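Local coordinates for protein CdnC (Chryseobacterium gregarium DSM 19109, PDB 7MGV) that installs single and bicyclic omega-ester macrocycles in a ribosomally made precursor peptide, working as an ATP-grasp ligase, at residues I51-D56 and N122-F127; D44-E49 and S336-L341; I26-H29 and S35-K38. All blocks are in the same frame, centred on the assembly; numbering follows the deposited sequence.

Interaction 1. Residues I51-D56 and N122-F127; sequences IRFNVD and NTLFGF
Phe53 and Val55, two residues apart on the chain, both turn their side chains toward Leu124 of the helix, and each takes one of its two methyl groups. Coming along 51-56, Phe53 is met first. With CG anti to the backbone N (chi1 -171°), its ring is carried out from the strand toward the helix, where CE2 and CZ, at the end of the ring away from CB, receive Leu124 CD1. CE2 lies 3.6 Å from Leu124 CD1, and the methyl comes in obliquely to the ring while the two side chains slide past each other in opposite directions. Phe127, one turn further along the helix, stays a little back: its CE2 is 4.7 Å from Phe53 CE2. Its ring packs instead on strand 63-69 and on Thr75.

Val55 follows two residues on. Its CG2 meets Leu124 CD2 at 3.4 Å, a close fit for two methyl groups, so the forked end of the leucine is divided, CD1 against the ring and CD2 against the valine. All three residues are buried and the contact is wholly apolar. On the helix's other flank, Gly126 O accepts a hydrogen bond from Ser147 OG of the second subunit. A long helix, 110-130, laid against the strand outermost within this chain of a four-stranded parallel sheet is consistent with the layered alpha/beta build expected of the MvdD pre-ATP-grasp domain.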
ATOM      1  N   ILE A  51     -18.912  12.905 -10.852  1.00 54.18           N
ATOM      2  CA  ILE A  51     -18.767  13.524  -9.540  1.00 52.28           C
ATOM      3  C   ILE A  51     -17.279  13.728  -9.292  1.00 54.93           C
ATOM      4  O   ILE A  51     -16.516  12.757  -9.217  1.00 52.42           O
ATOM      5  CB  ILE A  51     -19.403  12.675  -8.430  1.00 48.17           C
ATOM      6  CG1 ILE A  51     -20.907  12.528  -8.670  1.00 49.98           C
ATOM      7  CG2 ILE A  51     -19.140  13.298  -7.068  1.00 44.28           C
ATOM      8  CD1 ILE A  51     -21.613  11.715  -7.610  1.00 41.99           C
ATOM      9  N   ARG A  52     -16.869  14.987  -9.168  1.00 45.67           N
ATOM     10  CA  ARG A  52     -15.463  15.337  -9.013  1.00 49.43           C
ATOM     11  C   ARG A  52     -15.133  15.478  -7.532  1.00 51.26           C
ATOM     12  O   ARG A  52     -15.696  16.336  -6.843  1.00 54.77           O
ATOM     13  CB  ARG A  52     -15.145  16.630  -9.760  1.00 51.41           C
ATOM     14  CG  ARG A  52     -13.660  16.893  -9.954  1.00 58.58           C
ATOM     15  CD  ARG A  52     -13.433  18.074 -10.883  1.00 64.90           C
ATOM     16  NE  ARG A  52     -12.131  18.018 -11.541  1.00 74.46           N
ATOM     17  CZ  ARG A  52     -11.122  18.841 -11.275  1.00 71.62           C
ATOM     18  NH1 ARG A  52     -11.263  19.792 -10.361  1.00 78.37           N
ATOM     19  NH2 ARG A  52      -9.974  18.717 -11.925  1.00 72.51           N
ATOM     20  N   PHE A  53     -14.221  14.639  -7.049  1.00 55.17           N
ATOM     21  CA  PHE A  53     -13.723  14.698  -5.677  1.00 51.71           C
ATOM     22  C   PHE A  53     -12.260  15.123  -5.756  1.00 55.75           C
ATOM     23  O   PHE A  53     -11.374  14.292  -5.975  1.00 58.67           O
ATOM     24  CB  PHE A  53     -13.889  13.353  -4.973  1.00 45.96           C
ATOM     25  CG  PHE A  53     -13.607  13.392  -3.491  1.00 54.60           C
ATOM     26  CD1 PHE A  53     -13.349  14.589  -2.840  1.00 55.44           C
ATOM     27  CD2 PHE A  53     -13.603  12.222  -2.748  1.00 56.11           C
ATOM     28  CE1 PHE A  53     -13.089  14.616  -1.481  1.00 53.35           C
ATOM     29  CE2 PHE A  53     -13.347  12.245  -1.390  1.00 55.27           C
ATOM     30  CZ  PHE A  53     -13.089  13.443  -0.756  1.00 47.93           C
ATOM     31  N   ASN A  54     -12.013  16.417  -5.576  1.00 59.01           N
ATOM     32  CA  ASN A  54     -10.654  16.938  -5.612  1.00 62.33           C
ATOM     33  C   ASN A  54      -9.992  16.688  -4.264  1.00 59.74           C
ATOM     34  O   ASN A  54     -10.476  17.152  -3.225  1.00 52.05           O
ATOM     35  CB  ASN A  54     -10.655  18.420  -5.974  1.00 64.08           C
ATOM     36  CG  ASN A  54     -10.529  18.644  -7.467  1.00 69.89           C
ATOM     37  OD1 ASN A  54     -10.304  19.764  -7.922  1.00 73.66           O
ATOM     38  ND2 ASN A  54     -10.668  17.571  -8.240  1.00 73.60           N
ATOM     39  N   VAL A  55      -8.878  15.957  -4.291  1.00 56.64           N
ATOM     40  CA  VAL A  55      -8.363  15.325  -3.084  1.00 54.37           C
ATOM     41  C   VAL A  55      -7.534  16.273  -2.227  1.00 52.68           C
ATOM     42  O   VAL A  55      -7.422  16.057  -1.013  1.00 48.37           O
ATOM     43  CB  VAL A  55      -7.563  14.072  -3.485  1.00 52.30           C
ATOM     44  CG1 VAL A  55      -6.119  14.418  -3.823  1.00 49.10           C
ATOM     45  CG2 VAL A  55      -7.649  13.022  -2.410  1.00 46.47           C
ATOM     46  N   ASP A  56      -6.952  17.322  -2.814  1.00 50.98           N
ATOM     47  CA  ASP A  56      -6.214  18.294  -2.017  1.00 48.59           C
ATOM     48  C   ASP A  56      -7.138  19.141  -1.155  1.00 54.02           C
ATOM     49  O   ASP A  56      -6.687  19.699  -0.148  1.00 51.04           O
ATOM     50  CB  ASP A  56      -5.373  19.194  -2.921  1.00 54.09           C
ATOM     51  CG  ASP A  56      -6.177  19.798  -4.055  1.00 62.91           C
ATOM     52  OD1 ASP A  56      -7.151  19.158  -4.505  1.00 61.91           O
ATOM     53  OD2 ASP A  56      -5.830  20.914  -4.498  1.00 66.82           O
ATOM     54  N   ASN A 122      -5.564   7.852   5.984  1.00 37.06           N
ATOM     55  CA  ASN A 122      -6.114   6.520   6.189  1.00 37.16           C
ATOM     56  C   ASN A 122      -7.621   6.506   5.989  1.00 41.58           C
ATOM     57  O   ASN A 122      -8.153   5.585   5.369  1.00 39.51           O
ATOM     58  CB  ASN A 122      -5.753   6.004   7.577  1.00 34.58           C
ATOM     59  CG  ASN A 122      -5.965   4.511   7.714  1.00 47.50           C
ATOM     60  OD1 ASN A 122      -7.099   4.035   7.770  1.00 57.84           O
ATOM     61  ND2 ASN A 122      -4.870   3.761   7.762  1.00 41.42           N
ATOM     62  N   THR A 123      -8.325   7.525   6.488  1.00 46.28           N
ATOM     63  CA  THR A 123      -9.771   7.594   6.297  1.00 41.53           C
ATOM     64  C   THR A 123     -10.123   7.660   4.816  1.00 38.21           C
ATOM     65  O   THR A 123     -10.999   6.926   4.335  1.00 45.25           O
ATOM     66  CB  THR A 123     -10.335   8.808   7.041  1.00 46.09           C
ATOM     67  OG1 THR A 123     -10.221   8.600   8.453  1.00 44.40           O
ATOM     68  CG2 THR A 123     -11.798   9.029   6.681  1.00 44.37           C
ATOM     69  N   LEU A 124      -9.424   8.515   4.068  1.00 34.84           N
ATOM     70  CA  LEU A 124      -9.762   8.691   2.659  1.00 35.73           C
ATOM     71  C   LEU A 124      -9.387   7.461   1.834  1.00 39.50           C
ATOM     72  O   LEU A 124     -10.186   6.981   1.017  1.00 41.08           O
ATOM     73  CB  LEU A 124      -9.076   9.939   2.116  1.00 38.31           C
ATOM     74  CG  LEU A 124      -9.281  10.162   0.624  1.00 43.15           C
ATOM     75  CD1 LEU A 124     -10.443  11.109   0.371  1.00 46.75           C
ATOM     76  CD2 LEU A 124      -8.000  10.690   0.042  1.00 36.85           C
ATOM     77  N   PHE A 125      -8.171   6.940   2.025  1.00 40.37           N
ATOM     78  CA  PHE A 125      -7.772   5.719   1.333  1.00 39.66           C
ATOM     79  C   PHE A 125      -8.660   4.545   1.723  1.00 36.02           C
ATOM     80  O   PHE A 125      -8.920   3.665   0.897  1.00 39.71           O
ATOM     81  CB  PHE A 125      -6.307   5.395   1.629  1.00 36.17           C
ATOM     82  CG  PHE A 125      -5.324   6.268   0.893  1.00 38.17           C
ATOM     83  CD1 PHE A 125      -5.756   7.321   0.101  1.00 35.09           C
ATOM     84  CD2 PHE A 125      -3.962   6.032   0.995  1.00 43.00           C
ATOM     85  CE1 PHE A 125      -4.850   8.121  -0.570  1.00 32.89           C
ATOM     86  CE2 PHE A 125      -3.050   6.827   0.325  1.00 40.32           C
ATOM     87  CZ  PHE A 125      -3.495   7.873  -0.458  1.00 43.33           C
ATOM     88  N   GLY A 126      -9.154   4.520   2.963  1.00 29.35           N
ATOM     89  CA  GLY A 126     -10.042   3.448   3.370  1.00 39.02           C
ATOM     90  C   GLY A 126     -11.391   3.534   2.690  1.00 44.62           C
ATOM     91  O   GLY A 126     -11.959   2.513   2.290  1.00 40.58           O
ATOM     92  N   PHE A 127     -11.930   4.749   2.558  1.00 34.32           N
ATOM     93  CA  PHE A 127     -13.133   4.920   1.751  1.00 38.81           C
ATOM     94  C   PHE A 127     -12.897   4.435   0.325  1.00 36.64           C
ATOM     95  O   PHE A 127     -13.704   3.678  -0.226  1.00 38.07           O
ATOM     96  CB  PHE A 127     -13.581   6.379   1.742  1.00 40.54           C
ATOM     97  CG  PHE A 127     -14.545   6.698   0.633  1.00 43.12           C
ATOM     98  CD1 PHE A 127     -15.780   6.069   0.571  1.00 45.23           C
ATOM     99  CD2 PHE A 127     -14.211   7.603  -0.360  1.00 47.85           C
ATOM    100  CE1 PHE A 127     -16.666   6.347  -0.453  1.00 33.85           C
ATOM    101  CE2 PHE A 127     -15.095   7.886  -1.387  1.00 52.07           C
ATOM    102  CZ  PHE A 127     -16.324   7.257  -1.432  1.00 40.26           C
TER

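Interaction 2. Residues D44-E49 and S336-L341; sequences DKNGCE and SIADLL
Ala338 and Asp339, side by side on helix 332-341, meet Asn46 at the end of helix 35-46. Ala338 comes first and makes a slight contact. Its CB points toward the other helix and lies 4.3 Å from Asn46 ND2, and the same methyl packs on Tyr42 and Ile43 further back along 35-46. Its carbonyl O is 3.6 Å from Asn46 ND2, close but not bonded.

Asp339 carries the contact. Its CB leaves the helix away from Asn46, yet with CG beside the backbone N (chi1 -70°) the carboxylate swings back, and OD1 accepts a hydrogen bond from Asn46 ND2 at 2.9 Å. The bond is nearly straight, 171° at the hydrogen. OD1 offers the anti lone pair, on the side away from OD2, and sits almost in the plane of the Asn46 amide. Although the side chains cross at about a right angle, amide and carboxylate planes differ by just 21°. Lys335, a turn earlier on the same helix, makes a salt bridge to the same OD1.

Asn46 stands where its helix stops: Gly47, with positive phi, closes it in a Schellman motif, and Gly47 N bonds to Asp44 O at 3.1 Å. The amide has further partners: OD1 has a weak hydrogen bond from Lys344 NZ, and the NH2 also bonds to a residue just outside the two segments.

Two donors on one oxygen, one of them a lysine, would be expected to hold Asp339 as an anion. The two helices are thus joined near their ends by a directed amide-carboxylate bond, probably strengthened by the nearby Lys335.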
ATOM      1  N   ASP A  44     -20.065  12.629 -20.373  1.00 65.05           N
ATOM      2  CA  ASP A  44     -21.325  13.354 -20.513  1.00 55.83           C
ATOM      3  C   ASP A  44     -22.072  12.905 -21.760  1.00 62.55           C
ATOM      4  O   ASP A  44     -23.285  12.660 -21.720  1.00 60.39           O
ATOM      5  CB  ASP A  44     -21.062  14.860 -20.559  1.00 50.43           C
ATOM      6  CG  ASP A  44     -20.723  15.436 -19.199  1.00 71.76           C
ATOM      7  OD1 ASP A  44     -20.737  14.677 -18.209  1.00 70.72           O
ATOM      8  OD2 ASP A  44     -20.443  16.652 -19.120  1.00 69.71           O
ATOM      9  N   LYS A  45     -21.354  12.789 -22.879  1.00 54.39           N
ATOM     10  CA  LYS A  45     -21.982  12.288 -24.097  1.00 62.77           C
ATOM     11  C   LYS A  45     -22.440  10.839 -23.913  1.00 66.58           C
ATOM     12  O   LYS A  45     -23.526  10.458 -24.368  1.00 75.43           O
ATOM     13  CB  LYS A  45     -21.009  12.430 -25.272  1.00 63.98           C
ATOM     14  CG  LYS A  45     -21.653  12.854 -26.603  1.00 87.42           C
ATOM     15  CD  LYS A  45     -22.834  11.949 -26.940  1.00 86.68           C
ATOM     16  CE  LYS A  45     -23.173  11.894 -28.413  1.00 72.69           C
ATOM     17  NZ  LYS A  45     -24.398  11.071 -28.603  1.00 69.11           N
ATOM     18  N   ASN A  46     -21.645  10.022 -23.215  1.00 71.47           N
ATOM     19  CA  ASN A  46     -22.035   8.638 -22.963  1.00 65.05           C
ATOM     20  C   ASN A  46     -23.304   8.527 -22.126  1.00 61.57           C
ATOM     21  O   ASN A  46     -23.883   7.438 -22.054  1.00 65.45           O
ATOM     22  CB  ASN A  46     -20.892   7.885 -22.280  1.00 68.86           C
ATOM     23  CG  ASN A  46     -19.829   7.431 -23.264  1.00 68.87           C
ATOM     24  OD1 ASN A  46     -19.882   7.766 -24.448  1.00 72.26           O
ATOM     25  ND2 ASN A  46     -18.865   6.654 -22.782  1.00 62.05           N
ATOM     26  N   GLY A  47     -23.754   9.616 -21.510  1.00 62.21           N
ATOM     27  CA  GLY A  47     -24.990   9.606 -20.757  1.00 54.65           C
ATOM     28  C   GLY A  47     -24.840   9.341 -19.280  1.00 64.13           C
ATOM     29  O   GLY A  47     -25.804   8.895 -18.647  1.00 69.81           O
ATOM     30  N   CYS A  48     -23.668   9.594 -18.707  1.00 66.80           N
ATOM     31  CA  CYS A  48     -23.425   9.372 -17.291  1.00 64.26           C
ATOM     32  C   CYS A  48     -23.038  10.681 -16.616  1.00 61.05           C
ATOM     33  O   CYS A  48     -22.635  11.650 -17.267  1.00 55.51           O
ATOM     34  CB  CYS A  48     -22.332   8.320 -17.073  1.00 59.74           C
ATOM     35  SG  CYS A  48     -22.703   6.698 -17.788  1.00 67.99           S
ATOM     36  N   GLU A  49     -23.174  10.698 -15.293  1.00 67.15           N
ATOM     37  CA  GLU A  49     -22.846  11.862 -14.485  1.00 61.71           C
ATOM     38  C   GLU A  49     -21.468  11.690 -13.862  1.00 62.54           C
ATOM     39  O   GLU A  49     -21.096  10.590 -13.441  1.00 54.27           O
ATOM     40  CB  GLU A  49     -23.892  12.079 -13.389  1.00 55.39           C
ATOM     41  CG  GLU A  49     -23.710  13.373 -12.609  1.00 57.57           C
ATOM     42  CD  GLU A  49     -24.453  13.375 -11.287  1.00 64.33           C
ATOM     43  OE1 GLU A  49     -25.334  12.512 -11.093  1.00 66.85           O
ATOM     44  OE2 GLU A  49     -24.149  14.240 -10.437  1.00 62.60           O
ATOM     45  N   SER A 336     -11.453   6.252 -24.749  1.00 41.14           N
ATOM     46  CA  SER A 336     -11.310   4.902 -24.216  1.00 43.87           C
ATOM     47  C   SER A 336     -11.613   4.873 -22.724  1.00 47.55           C
ATOM     48  O   SER A 336     -12.382   4.024 -22.253  1.00 45.64           O
ATOM     49  CB  SER A 336      -9.899   4.376 -24.502  1.00 43.34           C
ATOM     50  OG  SER A 336      -9.805   3.888 -25.824  1.00 49.34           O
ATOM     51  N   ILE A 337     -11.024   5.810 -21.975  1.00 37.11           N
ATOM     52  CA  ILE A 337     -11.243   5.853 -20.532  1.00 46.07           C
ATOM     53  C   ILE A 337     -12.709   6.116 -20.212  1.00 38.77           C
ATOM     54  O   ILE A 337     -13.276   5.511 -19.293  1.00 42.01           O
ATOM     55  CB  ILE A 337     -10.323   6.904 -19.886  1.00 32.87           C
ATOM     56  CG1 ILE A 337      -8.861   6.494 -20.062  1.00 39.62           C
ATOM     57  CG2 ILE A 337     -10.645   7.077 -18.406  1.00 36.60           C
ATOM     58  CD1 ILE A 337      -7.868   7.554 -19.685  1.00 42.42           C
ATOM     59  N   ALA A 338     -13.350   7.008 -20.969  1.00 43.72           N
ATOM     60  CA  ALA A 338     -14.759   7.306 -20.729  1.00 50.01           C
ATOM     61  C   ALA A 338     -15.636   6.088 -20.996  1.00 48.50           C
ATOM     62  O   ALA A 338     -16.517   5.755 -20.194  1.00 47.97           O
ATOM     63  CB  ALA A 338     -15.197   8.485 -21.596  1.00 52.71           C
ATOM     64  N   ASP A 339     -15.408   5.410 -22.124  1.00 42.45           N
ATOM     65  CA  ASP A 339     -16.173   4.205 -22.430  1.00 48.06           C
ATOM     66  C   ASP A 339     -15.955   3.133 -21.371  1.00 54.12           C
ATOM     67  O   ASP A 339     -16.883   2.393 -21.022  1.00 48.78           O
ATOM     68  CB  ASP A 339     -15.792   3.676 -23.812  1.00 43.54           C
ATOM     69  CG  ASP A 339     -16.276   4.573 -24.934  1.00 53.56           C
ATOM     70  OD1 ASP A 339     -17.018   5.537 -24.652  1.00 49.05           O
ATOM     71  OD2 ASP A 339     -15.912   4.313 -26.099  1.00 66.17           O
ATOM     72  N   LEU A 340     -14.732   3.032 -20.846  1.00 47.98           N
ATOM     73  CA  LEU A 340     -14.455   2.046 -19.810  1.00 43.22           C
ATOM     74  C   LEU A 340     -15.175   2.388 -18.512  1.00 39.78           C
ATOM     75  O   LEU A 340     -15.706   1.500 -17.837  1.00 44.66           O
ATOM     76  CB  LEU A 340     -12.948   1.942 -19.576  1.00 47.52           C
ATOM     77  CG  LEU A 340     -12.473   0.846 -18.620  1.00 48.44           C
ATOM     78  CD1 LEU A 340     -12.441  -0.508 -19.315  1.00 41.64           C
ATOM     79  CD2 LEU A 340     -11.108   1.190 -18.047  1.00 51.12           C
ATOM     80  N   LEU A 341     -15.206   3.672 -18.147  1.00 39.56           N
ATOM     81  CA  LEU A 341     -15.812   4.062 -16.877  1.00 44.84           C
ATOM     82  C   LEU A 341     -17.333   3.971 -16.920  1.00 45.79           C
ATOM     83  O   LEU A 341     -17.969   3.796 -15.874  1.00 44.53           O
ATOM     84  CB  LEU A 341     -15.371   5.476 -16.498  1.00 41.29           C
ATOM     85  CG  LEU A 341     -13.881   5.676 -16.213  1.00 46.81           C
ATOM     86  CD1 LEU A 341     -13.611   7.091 -15.721  1.00 39.84           C
ATOM     87  CD2 LEU A 341     -13.373   4.646 -15.215  1.00 39.17           C
TER

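Interaction 3. Residues I26-H29 and S35-K38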
ATOM      1  N   ILE A  26     -14.758  10.500  -9.679  1.00 35.94           N
ATOM      2  CA  ILE A  26     -13.405  10.720 -10.178  1.00 44.25           C
ATOM      3  C   ILE A  26     -12.604  11.433  -9.100  1.00 50.39           C
ATOM      4  O   ILE A  26     -13.012  12.496  -8.617  1.00 49.30           O
ATOM      5  CB  ILE A  26     -13.401  11.531 -11.486  1.00 44.95           C
ATOM      6  CG1 ILE A  26     -14.098  10.753 -12.604  1.00 41.98           C
ATOM      7  CG2 ILE A  26     -11.975  11.880 -11.885  1.00 45.49           C
ATOM      8  CD1 ILE A  26     -13.998  11.414 -13.960  1.00 37.32           C
ATOM      9  N   ILE A  27     -11.467  10.851  -8.728  1.00 47.66           N
ATOM     10  CA  ILE A  27     -10.572  11.420  -7.728  1.00 44.52           C
ATOM     11  C   ILE A  27      -9.432  12.125  -8.451  1.00 50.11           C
ATOM     12  O   ILE A  27      -8.718  11.507  -9.250  1.00 49.40           O
ATOM     13  CB  ILE A  27     -10.035  10.338  -6.777  1.00 41.90           C
ATOM     14  CG1 ILE A  27     -11.171   9.432  -6.299  1.00 39.83           C
ATOM     15  CG2 ILE A  27      -9.315  10.977  -5.598  1.00 34.34           C
ATOM     16  CD1 ILE A  27     -12.149  10.111  -5.369  1.00 42.44           C
ATOM     17  N   THR A  28      -9.257  13.410  -8.168  1.00 53.21           N
ATOM     18  CA  THR A  28      -8.211  14.217  -8.789  1.00 56.65           C
ATOM     19  C   THR A  28      -7.746  15.258  -7.772  1.00 53.70           C
ATOM     20  O   THR A  28      -8.023  15.143  -6.576  1.00 49.00           O
ATOM     21  CB  THR A  28      -8.719  14.873 -10.086  1.00 64.03           C
ATOM     22  OG1 THR A  28     -10.089  15.264  -9.923  1.00 70.27           O
ATOM     23  CG2 THR A  28      -8.593  13.924 -11.266  1.00 65.91           C
ATOM     24  N   HIS A  29      -7.026  16.267  -8.255  1.00 59.69           N
ATOM     25  CA  HIS A  29      -6.678  17.444  -7.473  1.00 64.86           C
ATOM     26  C   HIS A  29      -7.020  18.684  -8.291  1.00 67.47           C
ATOM     27  O   HIS A  29      -7.345  18.602  -9.478  1.00 67.23           O
ATOM     28  CB  HIS A  29      -5.197  17.438  -7.064  1.00 60.66           C
ATOM     29  CG  HIS A  29      -4.247  17.451  -8.219  1.00 83.17           C
ATOM     30  ND1 HIS A  29      -3.495  18.557  -8.553  1.00 94.76           N
ATOM     31  CD2 HIS A  29      -3.923  16.490  -9.117  1.00 85.38           C
ATOM     32  CE1 HIS A  29      -2.748  18.276  -9.606  1.00 91.48           C
ATOM     33  NE2 HIS A  29      -2.989  17.029  -9.969  1.00 89.38           N
ATOM     34  N   SER A  35      -6.598  17.030 -18.508  1.00 80.57           N
ATOM     35  CA  SER A  35      -6.793  15.672 -19.003  1.00 72.58           C
ATOM     36  C   SER A  35      -8.173  15.146 -18.629  1.00 72.28           C
ATOM     37  O   SER A  35      -8.794  14.404 -19.400  1.00 66.14           O
ATOM     38  CB  SER A  35      -5.704  14.752 -18.451  1.00 75.92           C
ATOM     39  OG  SER A  35      -6.104  13.398 -18.515  1.00 76.40           O
ATOM     40  N   ILE A  36      -8.671  15.521 -17.449  1.00 69.07           N
ATOM     41  CA  ILE A  36      -9.990  15.086 -17.011  1.00 65.22           C
ATOM     42  C   ILE A  36     -11.099  15.764 -17.807  1.00 66.71           C
ATOM     43  O   ILE A  36     -12.227  15.266 -17.827  1.00 59.95           O
ATOM     44  CB  ILE A  36     -10.157  15.348 -15.501  1.00 58.91           C
ATOM     45  CG1 ILE A  36     -11.372  14.599 -14.948  1.00 62.95           C
ATOM     46  CG2 ILE A  36     -10.268  16.840 -15.225  1.00 70.56           C
ATOM     47  CD1 ILE A  36     -11.757  15.017 -13.545  1.00 65.10           C
ATOM     48  N   ASP A  37     -10.806  16.879 -18.483  1.00 69.74           N
ATOM     49  CA  ASP A  37     -11.855  17.626 -19.172  1.00 65.68           C
ATOM     50  C   ASP A  37     -12.437  16.830 -20.334  1.00 59.22           C
ATOM     51  O   ASP A  37     -13.662  16.723 -20.475  1.00 58.53           O
ATOM     52  CB  ASP A  37     -11.306  18.969 -19.656  1.00 66.04           C
ATOM     53  CG  ASP A  37     -11.749  20.126 -18.784  1.00 72.23           C
ATOM     54  OD1 ASP A  37     -12.517  19.892 -17.829  1.00 73.10           O
ATOM     55  OD2 ASP A  37     -11.325  21.271 -19.050  1.00 80.22           O
ATOM     56  N   LYS A  38     -11.576  16.260 -21.179  1.00 56.54           N
ATOM     57  CA  LYS A  38     -12.076  15.509 -22.326  1.00 63.32           C
ATOM     58  C   LYS A  38     -12.728  14.204 -21.888  1.00 57.01           C
ATOM     59  O   LYS A  38     -13.727  13.772 -22.478  1.00 57.70           O
ATOM     60  CB  LYS A  38     -10.944  15.248 -23.319  1.00 61.51           C
ATOM     61  CG  LYS A  38     -11.215  15.790 -24.716  1.00 70.64           C
ATOM     62  CD  LYS A  38     -11.336  17.308 -24.703  1.00 80.68           C
ATOM     63  CE  LYS A  38     -11.625  17.860 -26.091  1.00 74.30           C
ATOM     64  NZ  LYS A  38     -13.036  17.632 -26.512  1.00 71.06           N
TER
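Ile36 reaches from the first turn of helix 35-46 to Ile26 and Thr28 on strand 22-28, and the contact closes the first half of a beta-alpha-beta unit completed by strand 48-54. The tight part lies between the two isoleucines. They extend toward each other tip to tip, and Ile26 CG2 touches Ile36 CD1 at 3.6 Å, with Ile36 CG1 a little further from that methyl at 4.1 Å. Ile36 gets this reach from its extended shape: CG1 is set anti to the backbone N (chi1 -166°) and CD1 continues the line (chi2 -169°), so the side chain extends from the helix to the sheet.

Ile26 and Thr28, on alternate positions of the strand, both point toward the helix, whereas Ile27 between them turns to the opposite face and packs on Phe53. Around the isoleucine pair, Val50 and Trp93 from the neighbouring strands lie against Ile26, and Arg52 lies against Ile36.

The Thr28 end is looser although the backbones come nearest there, Thr28 CA lying 8.5 Å from Ile36 CA. The threonine is short, and it meets the isoleucine at van der Waals distance without any bond between them. After Ile36 the next side chains lie on the outer side of the helix. Asp37 is exposed, and Lys38, only partly covered, directs its NZ to a salt bridge with Glu41 a turn later on the same helix. The contact therefore grades from a buried aliphatic core under Ile36 to a charged outer surface within two residues. At the looser end, both branches of Thr28 share one methyl: OG1 and CG2 each lie 4.0 Å from Ile36 CD1.

Interactions 1 and 3 work on opposite faces of one parallel sheet, their centres about 13 Å apart. The neighbouring strands 22-28 and 48-54 bind them directly: Val55 N lies 2.6 Å from Thr28 O and Ile51 O lies 2.9 Å from Ile26 N, both probable hydrogen bonds. Interaction 2 shares helix 35-46 with interaction 3, at its other end, with centres about 13 Å apart and nearest atoms about 5 Å apart. From interaction 1 its centre is about 21 Å away, along strand 48-54. It alone brings in the C-terminal helix 332-341. None of the residues lining the ADP pocket, such as Lys187 or Lys228, belongs to these contacts.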